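Local atomic coordinates of TgTwinScan_2721 - E2 domain (Toxoplasma gondii, PDB entry 2F4Z), a protein that probably works as a ubiquitin-conjugating (E2) enzyme, carrying activated ubiquitin as a thioester on its way to target proteins. Residues 34-38 with 74-78; 104-109 with 138-144; 40-44 with 65-69. All coordinates share one frame; numbering follows the deposited sequence.

Interaction 1 (34-38 with 74-78); sequences QARLL and IHRWR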
loop_
_atom_site.group_PDB
_atom_site.type_symbol
_atom_site.label_atom_id
_atom_site.label_comp_id
_atom_site.label_asym_id
_atom_site.label_seq_id
_atom_site.Cartn_x
_atom_site.Cartn_y
_atom_site.Cartn_z
ATOM N N GLN A 34 6.531 8.098 -16.569
ATOM C CA GLN A 34 6.931 9.382 -15.969
ATOM C C GLN A 34 5.846 10.072 -15.155
ATOM O O GLN A 34 6.130 10.583 -14.069
ATOM C CB GLN A 34 7.608 10.294 -16.986
ATOM C CG GLN A 34 9.115 9.978 -17.003
ATOM C CD GLN A 34 9.680 9.730 -18.394
ATOM O OE1 GLN A 34 9.053 10.108 -19.414
ATOM N NE2 GLN A 34 10.873 9.097 -18.455
ATOM N N ALA A 35 4.607 10.022 -15.642
ATOM C CA ALA A 35 3.496 10.597 -14.902
ATOM C C ALA A 35 3.334 9.971 -13.484
ATOM O O ALA A 35 3.100 10.689 -12.490
ATOM C CB ALA A 35 2.211 10.463 -15.701
ATOM N N ARG A 36 3.452 8.634 -13.400
ATOM C CA ARG A 36 3.383 7.949 -12.102
ATOM C C ARG A 36 4.500 8.406 -11.160
ATOM O O ARG A 36 4.245 8.784 -10.010
ATOM C CB ARG A 36 3.442 6.417 -12.224
ATOM C CG ARG A 36 3.310 5.818 -10.805
ATOM C CD ARG A 36 3.363 4.345 -10.790
ATOM N NE ARG A 36 3.640 3.806 -9.446
ATOM C CZ ARG A 36 3.020 2.756 -8.897
ATOM N NH1 ARG A 36 2.007 2.172 -9.514
ATOM N NH2 ARG A 36 3.417 2.267 -7.722
ATOM N N LEU A 37 5.725 8.418 -11.677
ATOM C CA LEU A 37 6.864 8.742 -10.841
ATOM C C LEU A 37 6.801 10.194 -10.335
ATOM O O LEU A 37 7.004 10.455 -9.122
ATOM C CB LEU A 37 8.185 8.396 -11.558
ATOM C CG LEU A 37 8.633 6.929 -11.578
ATOM C CD1 LEU A 37 9.899 6.766 -12.421
ATOM C CD2 LEU A 37 8.936 6.504 -10.133
ATOM N N LEU A 38 6.395 11.116 -11.219
ATOM C CA LEU A 38 6.158 12.538 -10.822
ATOM C C LEU A 38 5.053 12.742 -9.767
ATOM O O LEU A 38 5.192 13.545 -8.845
ATOM C CB LEU A 38 5.909 13.423 -12.063
ATOM C CG LEU A 38 7.230 13.697 -12.792
ATOM C CD1 LEU A 38 6.983 14.162 -14.216
ATOM C CD2 LEU A 38 8.057 14.699 -11.985
ATOM N N ILE A 74 14.389 11.311 -13.271
ATOM C CA ILE A 74 13.286 10.846 -12.368
ATOM C C ILE A 74 13.394 9.339 -11.981
ATOM O O ILE A 74 12.549 8.847 -11.239
ATOM C CB ILE A 74 11.839 10.916 -12.977
ATOM C CG1 ILE A 74 11.877 11.153 -14.445
ATOM C CG2 ILE A 74 10.783 11.680 -12.057
ATOM C CD1 ILE A 74 12.217 9.900 -15.175
ATOM N N HIS A 75 14.366 8.631 -12.568
ATOM C CA HIS A 75 14.705 7.221 -12.249
ATOM C C HIS A 75 15.842 7.110 -11.243
ATOM O O HIS A 75 16.276 6.004 -10.907
ATOM C CB HIS A 75 15.046 6.446 -13.524
ATOM C CG HIS A 75 13.833 6.076 -14.307
ATOM N ND1 HIS A 75 13.285 6.902 -15.256
ATOM C CD2 HIS A 75 12.997 5.011 -14.207
ATOM C CE1 HIS A 75 12.186 6.352 -15.737
ATOM N NE2 HIS A 75 11.992 5.200 -15.129
ATOM N N ARG A 76 16.338 8.251 -10.766
ATOM C CA ARG A 76 17.356 8.235 -9.729
ATOM C C ARG A 76 16.939 9.208 -8.630
ATOM O O ARG A 76 16.755 10.416 -8.874
ATOM C CB ARG A 76 18.732 8.569 -10.335
ATOM C CG ARG A 76 19.878 8.419 -9.327
ATOM C CD ARG A 76 20.019 6.935 -8.873
ATOM N NE ARG A 76 21.228 6.718 -8.096
ATOM C CZ ARG A 76 22.395 6.343 -8.608
ATOM N NH1 ARG A 76 23.428 6.177 -7.791
ATOM N NH2 ARG A 76 22.537 6.140 -9.916
ATOM N N TRP A 77 16.678 8.685 -7.446
ATOM C CA TRP A 77 16.193 9.529 -6.349
ATOM C C TRP A 77 17.081 9.368 -5.136
ATOM O O TRP A 77 17.832 8.378 -4.979
ATOM C CB TRP A 77 14.779 9.122 -5.877
ATOM C CG TRP A 77 13.562 9.322 -6.775
ATOM C CD1 TRP A 77 13.537 9.527 -8.133
ATOM C CD2 TRP A 77 12.197 9.236 -6.360
ATOM N NE1 TRP A 77 12.236 9.585 -8.586
ATOM C CE2 TRP A 77 11.391 9.414 -7.515
ATOM C CE3 TRP A 77 11.572 9.028 -5.120
ATOM C CZ2 TRP A 77 9.978 9.377 -7.470
ATOM C CZ3 TRP A 77 10.165 9.006 -5.072
ATOM C CH2 TRP A 77 9.387 9.194 -6.239
ATOM N N ARG A 78 16.929 10.313 -4.239
ATOM C CA ARG A 78 17.513 10.274 -2.922
ATOM C C ARG A 78 16.333 10.237 -1.947
ATOM O O ARG A 78 15.374 10.999 -2.146
ATOM C CB ARG A 78 18.281 11.555 -2.738
ATOM C CG ARG A 78 19.345 11.501 -1.772
ATOM C CD ARG A 78 19.953 12.926 -1.712
ATOM N NE ARG A 78 20.715 13.276 -2.917
ATOM C CZ ARG A 78 21.947 12.829 -3.164
ATOM N NH1 ARG A 78 22.539 11.995 -2.285
ATOM N NH2 ARG A 78 22.585 13.207 -4.277
#
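The imidazole of H75 carries the CD1 methyl of L37 over one face, while NE2 of Q34 lies at its edge near the ring plane; the indole of W77 turns an edge to the helix, where the carbonyl O of L37 comes within 3.6 Å of CZ2. These contacts tie the N-terminal helix 33-46 of the ubiquitin-conjugating (UBC) fold to the corner leading into strand 77-82. L37 CD1 is 4.0 Å from the centroid of the H75 ring and 19° off its normal, a CH-pi contact displaced toward the rim. A branched leucine suits this place because its two methyls serve two rings: the other, CD2, packs on W77 CZ2 at 4.1 Å. With CG beside the backbone N (chi1 -79°), the L37 side chain reaches from the buried side of the helix into the corner. I74 is the apolar partner along the flank. Its CG2 meets L37 CB at 4.2 Å and also touches L38 CD2. I74 CD1 runs against the aliphatic CG of Q34 at 3.6 Å. The bent chain of Q34 lays both CG and the amide NE2 against that methyl, the amide plane nearly perpendicular to the imidazole. No hydrogen bond joins helix and corner. Within the corner, W77 NE1 donates to I74 O over 2.8 Å, bent to 131° at the hydrogen and arriving from above the carbonyl plane.

Interaction 2 (104-109 with 138-144); sequences YPYNPP and WSPALTI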
loop_
_atom_site.group_PDB
_atom_site.type_symbol
_atom_site.label_atom_id
_atom_site.label_comp_id
_atom_site.label_asym_id
_atom_site.label_seq_id
_atom_site.Cartn_x
_atom_site.Cartn_y
_atom_site.Cartn_z
ATOM N N TYR A 104 9.669 -0.357 -13.630
ATOM C CA TYR A 104 8.877 0.101 -12.491
ATOM C C TYR A 104 7.518 0.481 -13.078
ATOM O O TYR A 104 7.460 1.034 -14.148
ATOM C CB TYR A 104 9.553 1.290 -11.809
ATOM C CG TYR A 104 8.800 1.784 -10.584
ATOM C CD1 TYR A 104 9.029 1.203 -9.328
ATOM C CD2 TYR A 104 7.891 2.872 -10.676
ATOM C CE1 TYR A 104 8.355 1.650 -8.224
ATOM C CE2 TYR A 104 7.220 3.320 -9.570
ATOM C CZ TYR A 104 7.471 2.729 -8.340
ATOM O OH TYR A 104 6.766 3.163 -7.242
ATOM N N PRO A 105 6.408 0.209 -12.378
ATOM C CA PRO A 105 6.246 -0.246 -11.029
ATOM C C PRO A 105 6.159 -1.780 -10.908
ATOM O O PRO A 105 5.999 -2.284 -9.831
ATOM C CB PRO A 105 4.953 0.414 -10.639
ATOM C CG PRO A 105 4.172 0.509 -11.901
ATOM C CD PRO A 105 5.103 0.414 -13.035
ATOM N N TYR A 106 6.240 -2.502 -12.021
ATOM C CA TYR A 106 6.150 -3.966 -11.955
ATOM C C TYR A 106 7.365 -4.469 -11.229
ATOM O O TYR A 106 7.232 -5.357 -10.459
ATOM C CB TYR A 106 6.134 -4.604 -13.354
ATOM C CG TYR A 106 4.956 -4.162 -14.177
ATOM C CD1 TYR A 106 5.149 -3.418 -15.329
ATOM C CD2 TYR A 106 3.641 -4.474 -13.798
ATOM C CE1 TYR A 106 4.067 -3.003 -16.107
ATOM C CE2 TYR A 106 2.555 -4.074 -14.570
ATOM C CZ TYR A 106 2.782 -3.336 -15.724
ATOM O OH TYR A 106 1.745 -2.917 -16.546
ATOM N N ASN A 107 8.533 -3.908 -11.521
ATOM C CA ASN A 107 9.768 -4.174 -10.798
ATOM C C ASN A 107 10.067 -3.168 -9.659
ATOM O O ASN A 107 9.859 -1.940 -9.813
ATOM C CB ASN A 107 10.946 -4.229 -11.755
ATOM C CG ASN A 107 10.828 -5.382 -12.782
ATOM O OD1 ASN A 107 11.406 -5.305 -13.891
ATOM N ND2 ASN A 107 10.118 -6.482 -12.390
ATOM N N PRO A 108 10.519 -3.688 -8.499
ATOM C CA PRO A 108 10.666 -2.761 -7.362
ATOM C C PRO A 108 11.864 -1.812 -7.502
ATOM O O PRO A 108 12.817 -2.109 -8.217
ATOM C CB PRO A 108 10.802 -3.694 -6.139
ATOM C CG PRO A 108 11.372 -4.965 -6.753
ATOM C CD PRO A 108 10.826 -5.083 -8.132
ATOM N N PRO A 109 11.805 -0.654 -6.813
ATOM C CA PRO A 109 12.981 0.178 -6.761
ATOM C C PRO A 109 14.086 -0.551 -5.959
ATOM O O PRO A 109 13.793 -1.448 -5.120
ATOM C CB PRO A 109 12.482 1.451 -6.046
ATOM C CG PRO A 109 11.363 1.055 -5.229
ATOM C CD PRO A 109 10.691 -0.113 -6.019
ATOM N N TRP A 138 6.767 -7.000 -2.855
ATOM C CA TRP A 138 6.509 -5.901 -3.753
ATOM C C TRP A 138 5.200 -6.123 -4.553
ATOM O O TRP A 138 4.877 -7.263 -4.968
ATOM C CB TRP A 138 7.693 -5.654 -4.728
ATOM C CG TRP A 138 7.379 -4.540 -5.674
ATOM C CD1 TRP A 138 7.057 -4.632 -6.990
ATOM C CD2 TRP A 138 7.328 -3.140 -5.336
ATOM N NE1 TRP A 138 6.820 -3.355 -7.507
ATOM C CE2 TRP A 138 6.964 -2.436 -6.499
ATOM C CE3 TRP A 138 7.499 -2.425 -4.131
ATOM C CZ2 TRP A 138 6.841 -1.012 -6.522
ATOM C CZ3 TRP A 138 7.361 -1.033 -4.155
ATOM C CH2 TRP A 138 7.032 -0.351 -5.344
ATOM N N SER A 139 4.492 -5.027 -4.835
ATOM C CA SER A 139 3.414 -4.985 -5.855
ATOM C C SER A 139 3.410 -3.589 -6.513
ATOM O O SER A 139 3.783 -2.617 -5.885
ATOM C CB SER A 139 2.069 -5.198 -5.163
ATOM O OG SER A 139 1.012 -4.604 -5.889
ATOM N N PRO A 140 3.005 -3.489 -7.796
ATOM C CA PRO A 140 2.785 -2.144 -8.401
ATOM C C PRO A 140 1.765 -1.276 -7.674
ATOM O O PRO A 140 1.793 -0.044 -7.863
ATOM C CB PRO A 140 2.309 -2.437 -9.859
ATOM C CG PRO A 140 2.061 -3.860 -9.923
ATOM C CD PRO A 140 2.692 -4.590 -8.729
ATOM N N ALA A 141 0.879 -1.875 -6.873
ATOM C CA ALA A 141 -0.052 -1.093 -6.047
ATOM C C ALA A 141 0.637 -0.355 -4.900
ATOM O O ALA A 141 0.005 0.514 -4.276
ATOM C CB ALA A 141 -1.164 -1.976 -5.467
ATOM N N LEU A 142 1.908 -0.707 -4.593
ATOM C CA LEU A 142 2.665 -0.013 -3.519
ATOM C C LEU A 142 3.422 1.182 -4.096
ATOM O O LEU A 142 3.526 1.381 -5.325
ATOM C CB LEU A 142 3.648 -0.977 -2.790
ATOM C CG LEU A 142 2.937 -2.140 -2.012
ATOM C CD1 LEU A 142 3.893 -3.295 -1.865
ATOM C CD2 LEU A 142 2.355 -1.722 -0.641
ATOM N N THR A 143 4.050 1.944 -3.229
ATOM C CA THR A 143 4.732 3.135 -3.712
ATOM C C THR A 143 6.111 3.162 -3.096
ATOM O O THR A 143 6.349 2.469 -2.114
ATOM C CB THR A 143 3.958 4.391 -3.278
ATOM O OG1 THR A 143 3.959 4.463 -1.849
ATOM C CG2 THR A 143 2.499 4.303 -3.779
ATOM N N ILE A 144 7.001 3.947 -3.694
ATOM C CA ILE A 144 8.297 4.309 -3.067
ATOM C C ILE A 144 8.128 4.792 -1.603
ATOM O O ILE A 144 8.891 4.401 -0.712
ATOM C CB ILE A 144 9.036 5.335 -3.960
ATOM C CG1 ILE A 144 9.505 4.638 -5.259
ATOM C CG2 ILE A 144 10.217 5.971 -3.247
ATOM C CD1 ILE A 144 9.613 5.543 -6.428
#
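P105 and P140 bring the two irregular loops together with their CA atoms only 4.7 Å apart, the first loop bent by the cis peptide between Y104 and P105 and the second by a type I turn from S139 to L142. W138 is the centrepiece. Its indole swings out between the prolines and the turn because CG lies opposite the N of W138 about the CA-CB bond (chi1 178°), and NE1 donates to P105 O over 2.7 Å. That bond is nearly straight at the hydrogen (160°), and the oxygen lies in the indole plane, which helps fix the ring's rotation. One indole face is covered by two prolines in a row: CB of P108 sits 3.7 Å from the centroid of the five-membered ring, and CD of P109 lies 3.9 Å from that of the six-membered ring. Proline is apt here, since its rigid, apolar ring offers C-H groups to the indole in CH-pi contacts. Y104 meets W138 rim to rim, CE1 to CZ2 at 3.5 Å, with the planes 42° apart; its own ring has P105 CB over the centre of one face. Beyond it, I144 CD1 packs on Y104 CZ, and I144 CG1 touches P109 CG at 4.0 Å. The Y104 hydroxyl itself is hydrogen-bonded to E40. Across the turn, S139 OG accepts from A141 N, an ST turn, and is also hydrogen-bonded to E137 O of the second subunit, which packs on this loop as well. The Y-P-x-x-P-P sequence with its cis proline, held by the tryptophan before S-P-A, is a hallmark of the UBC fold; in related E2 enzymes these two loops help form the E3-binding surface.

Interaction 3 (40-44 with 65-69); sequences ELADI and VSAQI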
loop_
_atom_site.group_PDB
_atom_site.type_symbol
_atom_site.label_atom_id
_atom_site.label_comp_id
_atom_site.label_asym_id
_atom_site.label_seq_id
_atom_site.Cartn_x
_atom_site.Cartn_y
_atom_site.Cartn_z
ATOM N N GLU A 40 4.040 10.303 -7.618
ATOM C CA GLU A 40 4.641 9.784 -6.403
ATOM C C GLU A 40 5.466 10.821 -5.681
ATOM O O GLU A 40 5.265 11.046 -4.513
ATOM C CB GLU A 40 5.478 8.508 -6.657
ATOM C CG GLU A 40 4.592 7.332 -6.915
ATOM C CD GLU A 40 5.292 6.003 -6.649
ATOM O OE1 GLU A 40 5.930 5.938 -5.601
ATOM O OE2 GLU A 40 5.251 5.074 -7.493
ATOM N N LEU A 41 6.389 11.443 -6.387
ATOM C CA LEU A 41 7.178 12.547 -5.824
ATOM C C LEU A 41 6.359 13.695 -5.201
ATOM O O LEU A 41 6.591 14.111 -4.045
ATOM C CB LEU A 41 8.157 13.023 -6.900
ATOM C CG LEU A 41 9.397 13.804 -6.528
ATOM C CD1 LEU A 41 10.142 13.158 -5.374
ATOM C CD2 LEU A 41 10.236 13.789 -7.780
ATOM N N ALA A 42 5.377 14.192 -5.947
ATOM C CA ALA A 42 4.426 15.166 -5.424
ATOM C C ALA A 42 3.695 14.702 -4.172
ATOM O O ALA A 42 3.534 15.483 -3.229
ATOM C CB ALA A 42 3.392 15.543 -6.520
ATOM N N ASP A 43 3.171 13.472 -4.146
ATOM C CA ASP A 43 2.457 13.057 -2.944
ATOM C C ASP A 43 3.434 12.909 -1.789
ATOM O O ASP A 43 3.103 13.248 -0.656
ATOM C CB ASP A 43 1.606 11.783 -3.163
ATOM C CG ASP A 43 0.519 11.978 -4.253
ATOM O OD1 ASP A 43 0.166 13.124 -4.600
ATOM O OD2 ASP A 43 0.038 10.986 -4.813
ATOM N N ILE A 44 4.659 12.449 -2.055
ATOM C CA ILE A 44 5.613 12.311 -0.964
ATOM C C ILE A 44 5.762 13.709 -0.268
ATOM O O ILE A 44 5.664 13.830 0.957
ATOM C CB ILE A 44 7.007 11.733 -1.412
ATOM C CG1 ILE A 44 6.903 10.263 -1.726
ATOM C CG2 ILE A 44 8.044 11.916 -0.291
ATOM C CD1 ILE A 44 8.074 9.680 -2.515
ATOM N N VAL A 65 9.374 11.003 6.274
ATOM C CA VAL A 65 10.143 10.651 5.056
ATOM C C VAL A 65 10.044 11.650 3.927
ATOM O O VAL A 65 9.063 12.383 3.846
ATOM C CB VAL A 65 9.795 9.211 4.540
ATOM C CG1 VAL A 65 10.053 8.182 5.658
ATOM C CG2 VAL A 65 8.367 9.121 4.011
ATOM N N SER A 66 11.051 11.709 3.048
ATOM C CA SER A 66 10.962 12.559 1.871
ATOM C C SER A 66 11.924 12.073 0.803
ATOM O O SER A 66 12.666 11.130 1.039
ATOM C CB SER A 66 11.236 14.054 2.198
ATOM O OG SER A 66 12.605 14.271 2.599
ATOM N N ALA A 67 11.933 12.760 -0.343
ATOM C CA ALA A 67 12.618 12.267 -1.534
ATOM C C ALA A 67 12.905 13.427 -2.489
ATOM O O ALA A 67 12.191 14.449 -2.502
ATOM C CB ALA A 67 11.792 11.144 -2.210
ATOM N N GLN A 68 13.958 13.265 -3.269
ATOM C CA GLN A 68 14.286 14.197 -4.307
ATOM C C GLN A 68 14.801 13.415 -5.450
ATOM O O GLN A 68 15.497 12.413 -5.233
ATOM C CB GLN A 68 15.455 15.071 -3.889
ATOM C CG GLN A 68 15.102 15.946 -2.775
ATOM C CD GLN A 68 16.299 16.636 -2.196
ATOM O OE1 GLN A 68 17.469 16.307 -2.493
ATOM N NE2 GLN A 68 16.017 17.605 -1.350
ATOM N N ILE A 69 14.562 13.918 -6.655
ATOM C CA ILE A 69 15.242 13.365 -7.781
ATOM C C ILE A 69 16.667 13.866 -7.806
ATOM O O ILE A 69 16.994 14.838 -7.135
ATOM C CB ILE A 69 14.482 13.448 -9.169
ATOM C CG1 ILE A 69 14.949 14.613 -9.992
ATOM C CG2 ILE A 69 12.937 13.298 -9.028
ATOM C CD1 ILE A 69 14.240 14.667 -11.297
HETATM O O HOH W 1 6.087 11.872 2.787
#
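The N-terminal helix of the UBC fold lies here against the first, outermost strand of the four-stranded antiparallel sheet, helix residues 40-44 meeting strand residues 65-69. The two short axes approach to 8.2 Å and run at 141° to each other, roughly antiparallel, so that successive turns of the helix face successive strand residues: L41 comes nearest A67, and I44 nearest S66. A67 is the meeting point. Its CB points toward the helix and receives two methyls, L41 CD1 at 4.1 Å and I44 CD1 at 4.0 Å; a side chain of one carbon lets both larger residues settle close to the strand. I44 uses its beta-branch as well as its long arm. CG1 stands beside the backbone N (chi1 -73°) and sends CD1 to A67, which leaves the CG2 branch anti to that N and pressed on the strand backbone, 3.7 Å from S66 CA and a little farther from A67 N. L41 directs its CG away from its own N (chi1 -159°), which carries CD1 alongside the A67 carbonyl, 3.8 Å from the oxygen of A67. No direct hydrogen bond links helix and strand, but one water bridges their backbones at the end of the contact: it donates to I44 O, in the last turn of the helix, at 2.7 Å and, more loosely, to V65 O, at the start of the strand, at 3.2 Å. Further into the sheet, S66 and Q68 make backbone hydrogen bonds to F80 and R78 of strand 77-82, and W77 of that strand packs against both I44 and A67. Helix 144-156 closes the far end, its R145 touching I44 and V65, with L148 and L149 also against V65.

Helix 33-46 ties the set together. Interactions 1 and 3, centres about 9 Å apart, both use it: one turn meets the corner that leads into strand 77-82, the next meets strand 65-70, its neighbour in the sheet; W77 CZ3 touches I44 CD1, joining the two apolar patches. Along the chain, interaction 3 falls between the segments of interaction 1, and interaction 2 follows both. Its centre is about 12 Å from that of interaction 1 and 15 Å from that of interaction 3. The polar side of the same helix reaches it: R36 NH1 to P140 O, and E40 to I144 N. The helix thus fastens sheet and loops into one UBC domain.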